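Local coordinates for iron binding protein FbpA (Mannheimia haemolytica, PDB 1SI0) that binds ferric iron in the periplasm and, as a solute-binding protein, probably hands it to a membrane transporter for uptake into the cell, at residues N5-R10 against E48-D53; A52-T57 against V234-H239; Y142-F147 against A303-V308; G176-Q181 against I194-Y199. One frame throughout, in Å; residues are numbered along the deposited sequence.

Contact 1. Residues N5-R10 against E48-D53; sequences NVYSYR and ELSPAD. With CO3 (carbonate ion), chain C.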
# COMPACT_ATOMS: atom_id res chain seq x y z
N ASN A 5 14.97 16.50 1.24
CA ASN A 5 14.10 16.59 0.08
C ASN A 5 13.40 15.26 -0.13
O ASN A 5 14.02 14.25 -0.43
CB ASN A 5 14.90 16.95 -1.16
CG ASN A 5 15.62 18.28 -1.00
OD1 ASN A 5 15.11 19.20 -0.37
ND2 ASN A 5 16.83 18.37 -1.56
N VAL A 6 12.08 15.27 0.04
CA VAL A 6 11.28 14.07 -0.01
C VAL A 6 10.47 14.05 -1.29
O VAL A 6 9.82 15.03 -1.63
CB VAL A 6 10.33 14.02 1.19
CG1 VAL A 6 9.45 12.78 1.15
CG2 VAL A 6 11.12 14.08 2.49
N TYR A 7 10.53 12.94 -2.02
CA TYR A 7 9.63 12.68 -3.13
C TYR A 7 8.67 11.61 -2.61
O TYR A 7 9.10 10.52 -2.27
CB TYR A 7 10.37 12.13 -4.35
CG TYR A 7 11.26 13.09 -5.12
CD1 TYR A 7 11.67 14.32 -4.60
CD2 TYR A 7 11.72 12.75 -6.39
CE1 TYR A 7 12.50 15.17 -5.33
CE2 TYR A 7 12.54 13.59 -7.12
CZ TYR A 7 12.93 14.80 -6.59
OH TYR A 7 13.76 15.64 -7.31
N SER A 8 7.38 11.93 -2.56
CA SER A 8 6.40 11.09 -1.87
C SER A 8 5.31 10.57 -2.78
O SER A 8 4.57 11.35 -3.38
CB SER A 8 5.74 11.86 -0.74
OG SER A 8 4.71 11.09 -0.13
N TYR A 9 5.20 9.25 -2.85
CA TYR A 9 4.03 8.59 -3.41
C TYR A 9 2.90 8.50 -2.39
O TYR A 9 1.77 8.18 -2.76
CB TYR A 9 4.38 7.17 -3.87
CG TYR A 9 5.08 7.10 -5.19
CD1 TYR A 9 4.37 7.20 -6.37
CD2 TYR A 9 6.46 6.91 -5.26
CE1 TYR A 9 4.99 7.13 -7.61
CE2 TYR A 9 7.10 6.83 -6.50
CZ TYR A 9 6.35 6.95 -7.67
OH TYR A 9 6.96 6.88 -8.90
N ARG A 10 3.21 8.72 -1.12
CA ARG A 10 2.17 8.76 -0.11
C ARG A 10 1.33 10.00 -0.28
O ARG A 10 1.83 11.05 -0.68
CB ARG A 10 2.76 8.75 1.29
CG ARG A 10 3.56 7.50 1.56
CD ARG A 10 3.22 6.80 2.84
NE ARG A 10 1.80 6.52 3.00
CZ ARG A 10 1.31 5.95 4.08
NH1 ARG A 10 0.02 5.71 4.18
NH2 ARG A 10 2.13 5.59 5.06
N GLU A 48 22.78 12.49 -11.46
CA GLU A 48 23.70 12.94 -10.42
C GLU A 48 23.33 14.31 -9.85
O GLU A 48 23.76 14.66 -8.76
CB GLU A 48 25.15 12.97 -10.95
CG GLU A 48 25.87 11.63 -10.82
CD GLU A 48 26.97 11.44 -11.84
OE1 GLU A 48 27.73 12.41 -12.09
OE2 GLU A 48 27.09 10.33 -12.40
N LEU A 49 22.53 15.08 -10.59
CA LEU A 49 22.04 16.38 -10.14
C LEU A 49 20.67 16.32 -9.44
O LEU A 49 20.12 17.37 -9.10
CB LEU A 49 21.97 17.36 -11.32
CG LEU A 49 23.31 17.68 -11.98
CD1 LEU A 49 23.09 18.56 -13.21
CD2 LEU A 49 24.26 18.36 -11.00
N SER A 50 20.13 15.13 -9.22
CA SER A 50 18.85 15.03 -8.53
C SER A 50 18.97 15.51 -7.09
O SER A 50 19.85 15.06 -6.37
CB SER A 50 18.34 13.59 -8.50
OG SER A 50 17.09 13.55 -7.84
N PRO A 51 18.08 16.40 -6.66
CA PRO A 51 18.05 16.82 -5.26
C PRO A 51 17.35 15.83 -4.34
O PRO A 51 17.34 16.05 -3.14
CB PRO A 51 17.28 18.14 -5.32
CG PRO A 51 16.36 17.98 -6.46
CD PRO A 51 17.05 17.10 -7.46
N ALA A 52 16.78 14.76 -4.88
CA ALA A 52 16.02 13.82 -4.06
C ALA A 52 16.89 13.20 -2.97
O ALA A 52 17.99 12.71 -3.22
CB ALA A 52 15.41 12.73 -4.92
N ASP A 53 16.38 13.23 -1.74
CA ASP A 53 16.99 12.54 -0.62
C ASP A 53 16.27 11.25 -0.31
O ASP A 53 16.89 10.20 -0.21
CB ASP A 53 16.99 13.42 0.62
CG ASP A 53 17.97 14.53 0.52
OD1 ASP A 53 17.60 15.70 0.78
OD2 ASP A 53 19.14 14.31 0.18
C CO3 C . -1.12 6.31 0.90
O1 CO3 C . -1.21 5.27 1.65
O2 CO3 C . -1.84 6.38 -0.16
O3 CO3 C . -0.29 7.25 1.21
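The phenol ring of Y7 carries the methyl group of A52 on one face: A52 CB stands over the ring centre, 12° off the normal and 3.6 Å from the centroid, a CH-pi contact. The side chains of P51 and Y7 cross at about a right angle, P51 CG 3.6 Å from Y7 OH, while Y7 OH itself bonds to E46, which S50 OG also uses. The N5 amide keeps P51 O within 7° of its plane and bonds it through N5 ND2 at 2.9 Å. A third flat group, the R10 guanidinium, meets the iron-bound carbonate at its edge: R10 NE bonds CO3 O3 in plane at 2.8 Å (167°), R10 NH1 bonds CO3 O1, and E268 pairs with R10 NH2. The backbone of N5 is held by D53: N5 N gives a hydrogen to the anti lone pair of D53 OD1 at 2.8 Å, and D53 N returns one to N5 O at 2.9 Å. These bonds lead the 48-53 loop into strand 54-57, the parallel neighbour of strand 3-8. Since S240 OG and N242 N take D53 OD2, the carboxylate is bonded at both oxygens, which would probably stabilise its negative charge.

Contact 2. Residues A52-T57 against V234-H239; sequences ADVLLT and VVIAKH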
# COMPACT_ATOMS: atom_id res chain seq x y z
N ALA A 52 16.78 14.76 -4.88
CA ALA A 52 16.02 13.82 -4.06
C ALA A 52 16.89 13.20 -2.97
O ALA A 52 17.99 12.71 -3.22
CB ALA A 52 15.41 12.73 -4.92
N ASP A 53 16.38 13.23 -1.74
CA ASP A 53 16.99 12.54 -0.62
C ASP A 53 16.27 11.25 -0.31
O ASP A 53 16.89 10.20 -0.21
CB ASP A 53 16.99 13.42 0.62
CG ASP A 53 17.97 14.53 0.52
OD1 ASP A 53 17.60 15.70 0.78
OD2 ASP A 53 19.14 14.31 0.18
N VAL A 54 14.96 11.34 -0.14
CA VAL A 54 14.14 10.26 0.39
C VAL A 54 12.97 10.04 -0.55
O VAL A 54 12.28 10.99 -0.90
CB VAL A 54 13.64 10.64 1.79
CG1 VAL A 54 12.59 9.65 2.29
CG2 VAL A 54 14.81 10.72 2.76
N LEU A 55 12.76 8.80 -0.97
CA LEU A 55 11.60 8.43 -1.77
C LEU A 55 10.68 7.61 -0.88
O LEU A 55 11.08 6.56 -0.38
CB LEU A 55 12.01 7.62 -2.99
CG LEU A 55 12.52 8.34 -4.25
CD1 LEU A 55 13.24 9.65 -3.97
CD2 LEU A 55 13.44 7.41 -5.02
N LEU A 56 9.48 8.11 -0.65
CA LEU A 56 8.48 7.43 0.17
C LEU A 56 7.51 6.72 -0.75
O LEU A 56 6.91 7.33 -1.62
CB LEU A 56 7.74 8.41 1.06
CG LEU A 56 8.60 9.07 2.13
CD1 LEU A 56 7.81 10.17 2.83
CD2 LEU A 56 9.09 8.06 3.15
N THR A 57 7.36 5.43 -0.54
CA THR A 57 6.55 4.58 -1.39
C THR A 57 5.34 4.05 -0.64
O THR A 57 5.30 4.03 0.59
CB THR A 57 7.38 3.39 -1.87
OG1 THR A 57 7.97 2.74 -0.73
CG2 THR A 57 8.59 3.86 -2.68
N VAL A 234 10.59 3.13 2.09
CA VAL A 234 11.44 4.27 1.88
C VAL A 234 12.79 3.82 1.36
O VAL A 234 13.29 2.74 1.69
CB VAL A 234 11.59 5.09 3.16
CG1 VAL A 234 12.31 4.30 4.26
CG2 VAL A 234 12.28 6.40 2.88
N VAL A 235 13.34 4.66 0.50
CA VAL A 235 14.67 4.49 -0.03
C VAL A 235 15.36 5.83 0.08
O VAL A 235 14.72 6.88 -0.04
CB VAL A 235 14.68 4.00 -1.50
CG1 VAL A 235 13.92 2.69 -1.62
CG2 VAL A 235 14.08 5.03 -2.42
N ILE A 236 16.65 5.80 0.35
CA ILE A 236 17.46 6.99 0.22
C ILE A 236 18.09 6.98 -1.16
O ILE A 236 18.73 6.01 -1.56
CB ILE A 236 18.50 7.09 1.35
CG1 ILE A 236 17.76 7.34 2.67
CG2 ILE A 236 19.50 8.20 1.05
CD1 ILE A 236 18.64 7.57 3.88
N ALA A 237 17.87 8.06 -1.90
CA ALA A 237 18.34 8.15 -3.27
C ALA A 237 19.85 8.10 -3.36
O ALA A 237 20.56 8.59 -2.48
CB ALA A 237 17.82 9.42 -3.91
N LYS A 238 20.34 7.51 -4.45
CA LYS A 238 21.76 7.29 -4.65
C LYS A 238 22.59 8.56 -4.48
O LYS A 238 23.67 8.52 -3.90
CB LYS A 238 22.00 6.73 -6.05
CG LYS A 238 23.45 6.36 -6.35
CD LYS A 238 23.60 5.74 -7.72
CE LYS A 238 25.02 5.25 -7.96
NZ LYS A 238 25.22 4.81 -9.37
N HIS A 239 22.07 9.69 -4.96
CA HIS A 239 22.83 10.94 -4.96
C HIS A 239 22.28 11.96 -3.97
O HIS A 239 22.50 13.17 -4.10
CB HIS A 239 22.89 11.50 -6.38
CG HIS A 239 23.61 10.59 -7.33
ND1 HIS A 239 24.96 10.30 -7.20
CD2 HIS A 239 23.17 9.87 -8.38
CE1 HIS A 239 25.32 9.46 -8.15
NE2 HIS A 239 24.25 9.18 -8.88
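L55 and V235 hold the centre of this contact as an antiparallel hydrogen-bonded pair: L55 N reaches V235 O at 2.9 Å with an N-H...O angle of 172°, and V235 N returns to L55 O at 3.1 Å, in the carbonyl plane. Packing is tightest beside these bonds. On the sheet face of V54, L56 and V234, V54 CG1 comes within 3.3 Å of V234 CG2, closer than ordinary van der Waals contact. V234 CG2, anti to the backbone N, also lies 3.6 Å from L56 CD2, and those two side chains run side by side in the same direction. On the face of L55 and V235, V235 CG2 lies by L55 CB in the conformer given, V235 being modelled in two. Strands 54-57 and 228-236, whose short segments run 165° apart, thus join within the mixed sheet of this periplasmic binding protein fold, with helix 243-254 over the V54 face and helix 60-68 over the L55 face. A237 is still closely fitted: A237 N bonds D53 O at 2.9 Å, though from 41° above the carbonyl plane, and A237 CB sits 3.4 Å from A52 O. Beyond A237 the partners diverge and the fit slackens: partly exposed H239 turns the end of its side chain away from segment 52-57, and exposed K238 extends to a salt bridge with D70.

Contact 3. Residues Y142-F147 against A303-V308; sequences YNVSLF and AALKLV. With FE (Fe (III) ion), chain B.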
# COMPACT_ATOMS: atom_id res chain seq x y z
N TYR A 142 -1.55 -0.67 -6.05
CA TYR A 142 -2.07 -1.57 -5.04
C TYR A 142 -2.70 -2.80 -5.68
O TYR A 142 -2.51 -3.92 -5.23
CB TYR A 142 -3.13 -0.90 -4.18
CG TYR A 142 -2.67 0.27 -3.35
CD1 TYR A 142 -1.38 0.36 -2.84
CD2 TYR A 142 -3.57 1.29 -3.02
CE1 TYR A 142 -1.00 1.41 -2.06
CE2 TYR A 142 -3.19 2.35 -2.24
CZ TYR A 142 -1.90 2.41 -1.76
OH TYR A 142 -1.51 3.46 -0.96
N ASN A 143 -3.47 -2.57 -6.73
CA ASN A 143 -4.05 -3.67 -7.48
C ASN A 143 -3.02 -4.48 -8.23
O ASN A 143 -3.05 -5.70 -8.19
CB ASN A 143 -5.11 -3.16 -8.46
CG ASN A 143 -6.40 -2.79 -7.76
OD1 ASN A 143 -6.72 -3.27 -6.68
ND2 ASN A 143 -7.16 -1.92 -8.41
N VAL A 144 -2.09 -3.82 -8.90
CA VAL A 144 -1.12 -4.55 -9.70
C VAL A 144 -0.27 -5.45 -8.80
O VAL A 144 0.01 -6.60 -9.13
CB VAL A 144 -0.22 -3.63 -10.54
CG1 VAL A 144 0.78 -4.44 -11.35
CG2 VAL A 144 -1.07 -2.76 -11.47
N SER A 145 0.11 -4.96 -7.62
CA SER A 145 0.89 -5.78 -6.72
C SER A 145 0.09 -6.95 -6.16
O SER A 145 0.64 -8.02 -5.96
CB SER A 145 1.51 -4.95 -5.62
OG SER A 145 2.63 -4.26 -6.14
N LEU A 146 -1.20 -6.77 -5.94
CA LEU A 146 -2.06 -7.88 -5.56
C LEU A 146 -2.07 -8.92 -6.67
O LEU A 146 -1.91 -10.11 -6.43
CB LEU A 146 -3.48 -7.38 -5.27
CG LEU A 146 -4.56 -8.44 -5.14
CD1 LEU A 146 -4.30 -9.37 -3.97
CD2 LEU A 146 -5.93 -7.78 -5.01
N PHE A 147 -2.26 -8.47 -7.91
CA PHE A 147 -2.30 -9.39 -9.03
C PHE A 147 -0.95 -10.07 -9.23
O PHE A 147 -0.88 -11.21 -9.64
CB PHE A 147 -2.72 -8.68 -10.30
CG PHE A 147 -4.01 -7.90 -10.19
CD1 PHE A 147 -4.20 -6.76 -10.95
CD2 PHE A 147 -5.04 -8.30 -9.35
CE1 PHE A 147 -5.37 -6.03 -10.87
CE2 PHE A 147 -6.21 -7.56 -9.27
CZ PHE A 147 -6.37 -6.43 -10.04
N ALA A 303 4.63 -8.31 -15.19
CA ALA A 303 3.75 -9.28 -15.82
C ALA A 303 2.29 -9.00 -15.47
O ALA A 303 1.42 -9.11 -16.31
CB ALA A 303 4.12 -10.68 -15.40
N ALA A 304 2.02 -8.61 -14.23
CA ALA A 304 0.66 -8.30 -13.80
C ALA A 304 0.13 -7.08 -14.53
O ALA A 304 -1.01 -7.07 -14.98
CB ALA A 304 0.62 -8.07 -12.31
N LEU A 305 0.96 -6.05 -14.66
CA LEU A 305 0.56 -4.85 -15.37
C LEU A 305 0.22 -5.17 -16.82
O LEU A 305 -0.77 -4.66 -17.35
CB LEU A 305 1.65 -3.79 -15.28
CG LEU A 305 1.32 -2.43 -15.88
CD1 LEU A 305 0.08 -1.81 -15.25
CD2 LEU A 305 2.52 -1.52 -15.73
N LYS A 306 1.01 -6.04 -17.44
CA LYS A 306 0.76 -6.48 -18.81
C LYS A 306 -0.61 -7.15 -18.90
O LYS A 306 -1.35 -6.91 -19.85
CB LYS A 306 1.86 -7.44 -19.27
CG LYS A 306 1.83 -7.76 -20.75
CD LYS A 306 3.16 -8.36 -21.20
CE LYS A 306 3.03 -9.12 -22.51
NZ LYS A 306 4.35 -9.30 -23.18
N LEU A 307 -0.95 -7.99 -17.93
CA LEU A 307 -2.24 -8.66 -17.93
C LEU A 307 -3.38 -7.67 -17.83
O LEU A 307 -4.40 -7.81 -18.50
CB LEU A 307 -2.37 -9.66 -16.78
CG LEU A 307 -1.50 -10.91 -16.82
CD1 LEU A 307 -1.89 -11.83 -15.67
CD2 LEU A 307 -1.60 -11.62 -18.17
N VAL A 308 -3.22 -6.66 -16.98
CA VAL A 308 -4.25 -5.66 -16.80
C VAL A 308 -4.50 -4.93 -18.12
O VAL A 308 -5.64 -4.67 -18.48
CB VAL A 308 -3.87 -4.67 -15.68
CG1 VAL A 308 -4.81 -3.48 -15.67
CG2 VAL A 308 -3.89 -5.38 -14.32
FE FE B . -2.61 4.37 0.37
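V144 and F147 meet A304, L305 and V308 where the short segments of two helices cross at 110°, their axes 8.6 Å apart at closest approach. This is helix-helix packing in an iron-binding protein of the periplasmic binding protein fold, joining helix 141-154 to helix 301-310 near the C-terminal end of the chain. No hydrogen bond spans the segments; their side chains meet through apolar carbons. The backbones come nearest at F147 and A304, whose CA atoms are 5.7 Å apart, and the small alanine side chain suits so close a passage. A304 CB sits 3.6 Å from V144 O. Seen from this methyl, V144 CG1 at 3.8 Å and F147 CB at 3.9 Å lie in directions roughly at right angles. V144 divides its branches between partners. CG1, anti to the backbone N (chi1 180°), points to the second helix and touches the backbone L305 N, while V144 CG2 meets the branch end L305 CD1 at the looser distance of 4.1 Å. A304 and L307 also pack on I151, one turn further along helix 141-154, and L163 of helix 156-168 lies against both F147 and L307, so a third helix takes part. At the start of the same segment Y142 points elsewhere: its hydroxyl oxygen OH binds the ferric ion at 1.9 Å, far from segment 303-308. On the packing side, F147 and V308 cross at about a right angle, V308 CG2 approaching the ring obliquely to stand 3.7 Å from F147 CD1.

Contact 4. Residues G176-Q181 against I194-Y199; sequences GGDRDQ and IGNSYY. With FE (Fe (III) ion), chain B.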
# COMPACT_ATOMS: atom_id res chain seq x y z
N GLY A 176 -12.10 6.46 -9.23
CA GLY A 176 -11.89 6.82 -7.85
C GLY A 176 -10.83 5.96 -7.19
O GLY A 176 -10.18 5.15 -7.85
N GLY A 177 -10.66 6.17 -5.90
CA GLY A 177 -9.69 5.42 -5.12
C GLY A 177 -10.36 4.37 -4.27
O GLY A 177 -11.51 4.00 -4.47
N ASP A 178 -9.63 3.86 -3.30
CA ASP A 178 -10.16 2.79 -2.48
C ASP A 178 -11.37 3.23 -1.66
O ASP A 178 -12.34 2.49 -1.55
CB ASP A 178 -9.08 2.26 -1.54
CG ASP A 178 -8.10 1.32 -2.20
OD1 ASP A 178 -8.28 0.96 -3.40
OD2 ASP A 178 -7.14 0.88 -1.56
N ARG A 179 -11.30 4.42 -1.09
CA ARG A 179 -12.41 4.93 -0.27
C ARG A 179 -13.66 5.12 -1.11
O ARG A 179 -14.75 4.81 -0.66
CB ARG A 179 -12.02 6.23 0.41
CG ARG A 179 -10.95 6.05 1.48
CD ARG A 179 -10.48 7.35 2.11
NE ARG A 179 -10.00 8.28 1.10
CZ ARG A 179 -9.76 9.57 1.31
NH1 ARG A 179 -9.93 10.10 2.52
NH2 ARG A 179 -9.34 10.34 0.31
N ASP A 180 -13.49 5.60 -2.34
CA ASP A 180 -14.62 5.82 -3.24
C ASP A 180 -15.38 4.53 -3.54
O ASP A 180 -16.58 4.57 -3.77
CB ASP A 180 -14.17 6.45 -4.56
CG ASP A 180 -13.65 7.86 -4.40
OD1 ASP A 180 -14.22 8.62 -3.58
OD2 ASP A 180 -12.68 8.30 -5.04
N GLN A 181 -14.70 3.39 -3.53
CA GLN A 181 -15.40 2.13 -3.77
C GLN A 181 -16.30 1.78 -2.60
O GLN A 181 -17.35 1.19 -2.77
CB GLN A 181 -14.45 0.96 -4.02
CG GLN A 181 -13.27 1.23 -4.95
CD GLN A 181 -13.65 1.87 -6.26
OE1 GLN A 181 -14.54 1.39 -6.94
NE2 GLN A 181 -12.97 2.95 -6.61
N ILE A 194 -12.39 -4.04 -3.44
CA ILE A 194 -11.04 -4.28 -2.99
C ILE A 194 -10.47 -2.95 -2.55
O ILE A 194 -10.64 -1.95 -3.24
CB ILE A 194 -10.20 -4.89 -4.13
CG1 ILE A 194 -10.81 -6.22 -4.59
CG2 ILE A 194 -8.76 -5.11 -3.68
CD1 ILE A 194 -10.11 -6.83 -5.78
N GLY A 195 -9.80 -2.92 -1.41
CA GLY A 195 -9.16 -1.70 -0.95
C GLY A 195 -8.21 -1.98 0.18
O GLY A 195 -8.23 -3.05 0.77
N ASN A 196 -7.37 -1.01 0.52
CA ASN A 196 -6.44 -1.22 1.61
C ASN A 196 -7.15 -1.03 2.94
O ASN A 196 -8.06 -0.23 3.07
CB ASN A 196 -5.25 -0.28 1.51
CG ASN A 196 -4.26 -0.71 0.45
OD1 ASN A 196 -4.33 -1.81 -0.09
ND2 ASN A 196 -3.30 0.16 0.17
N SER A 197 -6.66 -1.77 3.93
CA SER A 197 -7.26 -1.84 5.26
C SER A 197 -7.30 -0.50 5.97
O SER A 197 -8.31 -0.16 6.57
CB SER A 197 -6.47 -2.84 6.11
OG SER A 197 -5.08 -2.54 6.09
N TYR A 198 -6.20 0.24 5.94
CA TYR A 198 -6.11 1.47 6.74
C TYR A 198 -7.15 2.50 6.31
O TYR A 198 -7.58 3.30 7.14
CB TYR A 198 -4.68 2.06 6.71
CG TYR A 198 -4.17 2.27 5.32
CD1 TYR A 198 -3.53 1.25 4.63
CD2 TYR A 198 -4.35 3.48 4.68
CE1 TYR A 198 -3.08 1.42 3.36
CE2 TYR A 198 -3.91 3.67 3.39
CZ TYR A 198 -3.29 2.62 2.73
OH TYR A 198 -2.86 2.74 1.44
N TYR A 199 -7.58 2.47 5.06
CA TYR A 199 -8.61 3.40 4.62
C TYR A 199 -9.91 3.23 5.39
O TYR A 199 -10.65 4.20 5.56
CB TYR A 199 -8.89 3.28 3.12
CG TYR A 199 -7.73 3.72 2.28
CD1 TYR A 199 -7.13 2.85 1.39
CD2 TYR A 199 -7.22 5.01 2.38
CE1 TYR A 199 -6.05 3.24 0.62
CE2 TYR A 199 -6.14 5.41 1.62
CZ TYR A 199 -5.56 4.52 0.74
OH TYR A 199 -4.47 4.92 -0.00
FE FE B . -2.61 4.37 0.37
O HOH W 1 -12.31 -0.35 -1.64
O HOH W 2 -10.04 -0.37 -5.31
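D178 OD2 is gripped by two groups of different kind: N196 N donates to it at 2.8 Å, from 52° above the carboxylate plane, and R103 forms a salt bridge with the same oxygen. The other oxygen, D178 OD1, accepts a water that also bonds I194 O, and a second water bridges D178 O to I194 O, weakly on the I194 side. Together these links tie the first turn of helix 178-187 to strand 192-196. The backbones are close here, the CA atoms of D178 and G195 lying 4.8 Å apart, and the carboxylate packs on the glycine, D178 CG 3.4 Å from G195 CA. Y199 contributes most of the remaining side-chain contact. D178 OD2 meets Y199 CE1 at 3.4 Å, obliquely to the ring, and in the conformer given the aliphatic R179 CG rests 3.8 Å from Y199 CB. N196 has a second task: its side-chain ND2 donates to Y198 OH at 2.9 Å, almost straight at 169°, while N196 OD1 is held by R103. That bond probably helps to fix the phenol oxygen, making N196 a second-shell residue; D178 probably helps by holding N196 N. Y198 OH and Y199 OH both bind the ferric ion at 2.0 Å. With Y142 OH and carbonate O1 and O2 they complete the five ligands of the tyrosine-rich iron site of this ferric-binding protein.

In the fold
All four contacts are largely buried; contact 1 has an exposed rim at P51, whereas contacts 2 to 4 have no exposed touching residue. Contacts 1 and 2, about 6 Å apart between centres, share A52 and D53: strand 54-57 pairs in parallel with strand 3-8 and antiparallel with strand 228-236. Contact 1 mixes polar bonds with a ring contact at a loop, and contact 2 adds sheet pairing with tight aliphatic packing. Contact 3 is apolar between helices, whereas contact 4 is polar, with a carboxylate and waters. Segment 142-147 reaches the iron of contact 4 through Y142, away from its packing side. Contacts 2 and 4 fall on opposite sides of the chain's centre, yet both reach the same mixed sheet.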